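PDB 4U5R: RhCC from Rhodococcus jostii, which probably acts as a cofactor-independent oxygenase of the tautomerase superfamily, and is a magnesium-binding protein. Local coordinates for residues M83-A86 / E87-A91; L90-F93 / I94-G98. The protein carries 1 engineered substitution. One frame throughout, in Å; residues are numbered along the deposited sequence.

Contact 1 (M83-A86 / E87-A91); sequences MTVA and EEKLA
Val85 and Lys89, one helical turn apart, lie side by side, with Val85 CG1 4.1 Å from Lys89 CE. The lysine reaches this position through a bend at its second torsion (-59°), which brings CE alongside the valine branch. Thr84 and Glu88 repeat the pairing on the exposed side, where Thr84 CG2 stands 3.8 Å from Glu88 OE2. Because the threonine methyl lies anti to the backbone N, OG1 is turned back to the carbonyl oxygen of Ala80, and the methyl is what meets the glutamate. Beneath the side chains run four successive i to i+4 backbone hydrogen bonds, from Glu87 N to Met83 O (3.1 Å) through Lys89 N to Val85 O (3.0 Å) and on to Leu90 N to Ala86 O. Leu90 CG also packs 3.2 Å from Ala86 O.

Farther out, Val85 and Lys89 rest on Ile27 of helix 14-32, while Met83 and Leu90 face Ile103 of strand 100-107. Glu87 OE1 accepts a hydrogen bond from Trp101 NE1; Arg114 of the second subunit packs on both Met83 and Glu87. The helix is thus amphipathic: its apolar side chains and the aliphatic part of Lys89 meet the fold, whereas the carboxylate of Glu88 stays on the exposed side; the indole N-H probably fixes the orientation of the Glu87 carboxylate and helps offset its negative charge.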
loop_
_atom_site.group_PDB
_atom_site.type_symbol
_atom_site.label_atom_id
_atom_site.label_comp_id
_atom_site.label_asym_id
_atom_site.label_seq_id
_atom_site.Cartn_x
_atom_site.Cartn_y
_atom_site.Cartn_z
ATOM N N MET B 83 1.649 16.028 9.475
ATOM C CA MET B 83 1.988 15.044 10.504
ATOM C C MET B 83 1.524 15.514 11.874
ATOM O O MET B 83 0.997 14.729 12.662
ATOM C CB MET B 83 3.500 14.770 10.529
ATOM C CG MET B 83 4.065 14.314 9.193
ATOM S SD MET B 83 3.082 13.042 8.355
ATOM C CE MET B 83 3.223 11.596 9.423
ATOM N N THR B 84 1.706 16.800 12.152
ATOM C CA THR B 84 1.335 17.335 13.456
ATOM C C THR B 84 -0.172 17.229 13.661
ATOM O O THR B 84 -0.639 16.757 14.696
ATOM C CB THR B 84 1.800 18.800 13.613
ATOM O OG1 THR B 84 3.233 18.842 13.564
ATOM C CG2 THR B 84 1.325 19.379 14.940
ATOM N N VAL B 85 -0.939 17.636 12.659
ATOM C CA VAL B 85 -2.388 17.595 12.779
ATOM C C VAL B 85 -2.931 16.152 12.812
ATOM O O VAL B 85 -3.860 15.846 13.562
ATOM C CB VAL B 85 -3.043 18.387 11.635
ATOM C CG1 VAL B 85 -4.548 18.275 11.715
ATOM C CG2 VAL B 85 -2.626 19.848 11.723
ATOM N N ALA B 86 -2.337 15.263 12.024
ATOM C CA ALA B 86 -2.717 13.855 12.046
ATOM C C ALA B 86 -2.575 13.268 13.452
ATOM O O ALA B 86 -3.481 12.600 13.931
ATOM C CB ALA B 86 -1.873 13.063 11.063
ATOM N N GLU B 87 -1.450 13.536 14.110
ATOM C CA GLU B 87 -1.222 12.989 15.446
ATOM C C GLU B 87 -2.199 13.594 16.442
ATOM O O GLU B 87 -2.665 12.917 17.360
ATOM C CB GLU B 87 0.224 13.230 15.908
ATOM C CG GLU B 87 1.277 12.494 15.091
ATOM C CD GLU B 87 1.318 10.997 15.352
ATOM O OE1 GLU B 87 0.591 10.505 16.248
ATOM O OE2 GLU B 87 2.087 10.313 14.641
ATOM N N GLU B 88 -2.524 14.865 16.233
ATOM C CA GLU B 88 -3.493 15.558 17.077
ATOM C C GLU B 88 -4.870 14.885 17.041
ATOM O O GLU B 88 -5.502 14.721 18.082
ATOM C CB GLU B 88 -3.594 17.032 16.659
ATOM C CG GLU B 88 -2.554 17.925 17.327
ATOM C CD GLU B 88 -2.545 19.349 16.795
ATOM O OE1 GLU B 88 -3.422 19.697 15.974
ATOM O OE2 GLU B 88 -1.642 20.121 17.190
ATOM N N LYS B 89 -5.321 14.473 15.855
ATOM C CA LYS B 89 -6.615 13.792 15.713
ATOM C C LYS B 89 -6.605 12.366 16.257
ATOM O O LYS B 89 -7.606 11.881 16.779
ATOM C CB LYS B 89 -7.040 13.756 14.240
ATOM C CG LYS B 89 -7.051 15.114 13.563
ATOM C CD LYS B 89 -7.999 16.061 14.290
ATOM C CE LYS B 89 -8.148 17.378 13.538
ATOM N NZ LYS B 89 -9.193 18.253 14.150
ATOM N N LEU B 90 -5.471 11.691 16.110
ATOM C CA LEU B 90 -5.341 10.301 16.534
ATOM C C LEU B 90 -5.233 10.133 18.043
ATOM O O LEU B 90 -5.701 9.131 18.591
ATOM C CB LEU B 90 -4.109 9.657 15.889
ATOM C CG LEU B 90 -4.070 9.468 14.372
ATOM C CD1 LEU B 90 -2.676 9.017 13.969
ATOM C CD2 LEU B 90 -5.095 8.456 13.929
ATOM N N ALA B 91 -4.620 11.107 18.714
ATOM C CA ALA B 91 -4.240 10.966 20.128
ATOM C C ALA B 91 -5.369 10.545 21.084
ATOM O O ALA B 91 -5.136 9.705 21.944
ATOM C CB ALA B 91 -3.606 12.264 20.625
#

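Contact 2 (L90-F93 / I94-G98); sequences LAPF and IKERG
The shortest direct hydrogen bond between 90-93 and 94-98 runs from Glu96 N to Ala91 O (2.8 Å, N-H...O angle 159°). Ile94 N makes a second, weak bond to the same oxygen and another weak one to Leu90 O, so the chain turns on two successive carbonyls. Glu96, extended beyond CG, lays its carboxylate beside the proline, OE1 coming 3.6 Å from Pro92 CA. Water 1 ties the two residues together, donating to Pro92 O (2.9 Å) and to Glu96 OE1.

On the apolar side Ile94 CD1 lies alongside Leu90 CD2, 3.7 Å away. Ile94 CG1 lies beside the backbone N (chi1 -62°), and with the chain extended beyond it CD1 runs along Leu90; Val62 and Trp101 also touch the isoleucine. With an alanine at Ile94, the leucine would probably lose its CD1 neighbour, and a gap is likely to open against Val62 and Trp101.

Arg97 runs extended beside Phe93: CD1 of the ring sits over one face of the guanidinium, 3.9 Å from NH2, with the two planes 53° apart. Water 2 accepts from NH2 (2.8 Å) in the guanidinium plane, while NH1 forms a salt bridge to Asp16. Phe93 O is buried and has no partner. A 3-10 turn at 95-97 then leads to Gly98, whose positive phi suits glycine; the whole forms the helix-to-strand connection of a beta-alpha-beta unit.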
loop_
_atom_site.group_PDB
_atom_site.type_symbol
_atom_site.label_atom_id
_atom_site.label_comp_id
_atom_site.label_asym_id
_atom_site.label_seq_id
_atom_site.Cartn_x
_atom_site.Cartn_y
_atom_site.Cartn_z
ATOM N N LEU B 90 -5.471 11.691 16.110
ATOM C CA LEU B 90 -5.341 10.301 16.534
ATOM C C LEU B 90 -5.233 10.133 18.043
ATOM O O LEU B 90 -5.701 9.131 18.591
ATOM C CB LEU B 90 -4.109 9.657 15.889
ATOM C CG LEU B 90 -4.070 9.468 14.372
ATOM C CD1 LEU B 90 -2.676 9.017 13.969
ATOM C CD2 LEU B 90 -5.095 8.456 13.929
ATOM N N ALA B 91 -4.620 11.107 18.714
ATOM C CA ALA B 91 -4.240 10.966 20.128
ATOM C C ALA B 91 -5.369 10.545 21.084
ATOM O O ALA B 91 -5.136 9.705 21.944
ATOM C CB ALA B 91 -3.606 12.264 20.625
ATOM N N PRO B 92 -6.589 11.108 20.941
ATOM C CA PRO B 92 -7.633 10.675 21.884
ATOM C C PRO B 92 -8.023 9.199 21.795
ATOM O O PRO B 92 -8.452 8.621 22.809
ATOM C CB PRO B 92 -8.825 11.567 21.510
ATOM C CG PRO B 92 -8.181 12.796 20.953
ATOM C CD PRO B 92 -7.045 12.253 20.132
ATOM N N PHE B 93 -7.842 8.592 20.624
ATOM C CA PHE B 93 -8.237 7.198 20.398
ATOM C C PHE B 93 -7.091 6.201 20.521
ATOM O O PHE B 93 -7.325 5.012 20.735
ATOM C CB PHE B 93 -8.866 7.057 19.007
ATOM C CG PHE B 93 -10.045 7.963 18.776
ATOM C CD1 PHE B 93 -11.337 7.547 19.080
ATOM C CD2 PHE B 93 -9.860 9.222 18.230
ATOM C CE1 PHE B 93 -12.423 8.389 18.861
ATOM C CE2 PHE B 93 -10.937 10.068 18.018
ATOM C CZ PHE B 93 -12.223 9.646 18.327
ATOM N N ILE B 94 -5.864 6.681 20.366
ATOM C CA ILE B 94 -4.715 5.787 20.275
ATOM C C ILE B 94 -3.704 6.088 21.396
ATOM O O ILE B 94 -3.644 5.337 22.375
ATOM C CB ILE B 94 -4.090 5.878 18.867
ATOM C CG1 ILE B 94 -5.140 5.419 17.846
ATOM C CG2 ILE B 94 -2.865 4.985 18.758
ATOM C CD1 ILE B 94 -4.786 5.709 16.408
ATOM N N LYS B 95 -2.940 7.173 21.291
ATOM C CA LYS B 95 -1.992 7.526 22.360
ATOM C C LYS B 95 -2.644 7.506 23.741
ATOM O O LYS B 95 -2.128 6.859 24.661
ATOM C CB LYS B 95 -1.368 8.905 22.110
ATOM C CG LYS B 95 -0.419 9.381 23.222
ATOM C CD LYS B 95 0.173 10.753 22.898
ATOM C CE LYS B 95 1.231 11.177 23.914
ATOM N NZ LYS B 95 2.500 10.394 23.745
ATOM N N GLU B 96 -3.795 8.159 23.869
ATOM C CA GLU B 96 -4.407 8.362 25.189
ATOM C C GLU B 96 -5.162 7.134 25.714
ATOM O O GLU B 96 -5.656 7.147 26.845
ATOM C CB GLU B 96 -5.329 9.588 25.147
ATOM C CG GLU B 96 -4.548 10.884 24.937
ATOM C CD GLU B 96 -5.433 12.103 24.708
ATOM O OE1 GLU B 96 -6.633 12.052 25.038
ATOM O OE2 GLU B 96 -4.919 13.116 24.184
ATOM N N ARG B 97 -5.224 6.068 24.917
ATOM C CA ARG B 97 -5.763 4.795 25.383
ATOM C C ARG B 97 -4.637 3.796 25.631
ATOM O O ARG B 97 -4.886 2.617 25.873
ATOM C CB ARG B 97 -6.766 4.222 24.377
ATOM C CG ARG B 97 -8.013 5.080 24.234
ATOM C CD ARG B 97 -9.103 4.331 23.496
ATOM N NE ARG B 97 -10.267 5.181 23.252
ATOM C CZ ARG B 97 -11.330 4.805 22.542
ATOM N NH1 ARG B 97 -11.384 3.582 22.021
ATOM N NH2 ARG B 97 -12.345 5.645 22.368
ATOM N N GLY B 98 -3.397 4.273 25.542
ATOM C CA GLY B 98 -2.252 3.471 25.937
ATOM C C GLY B 98 -1.671 2.572 24.861
ATOM O O GLY B 98 -0.830 1.722 25.151
HETATM O O HOH W 1 -9.013 10.093 25.202
HETATM O O HOH W 2 -11.794 8.284 23.031
#

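Overall arrangement
Contact 1 and contact 2 follow one another, their centres 10 Å apart, and share Leu90 and Ala91. The regular turns of helix 76-90 in contact 1 give way in contact 2 to the irregular connection that leads into strand 100-107. Trp101 of that strand meets Glu87 in contact 1 and Ile94 and Lys95 in contact 2, while Ile103 meets the shared Leu90. Contact 1 lies about 12 Å from the chain's centre, contact 2 about 18 Å, and contact 1 alone meets another subunit. Met83 lies, side chain to side chain, about 10 Å from Ala106, the engineered residue at a magnesium-binding position, though no metal is bound to this chain here; contact 2 is remote.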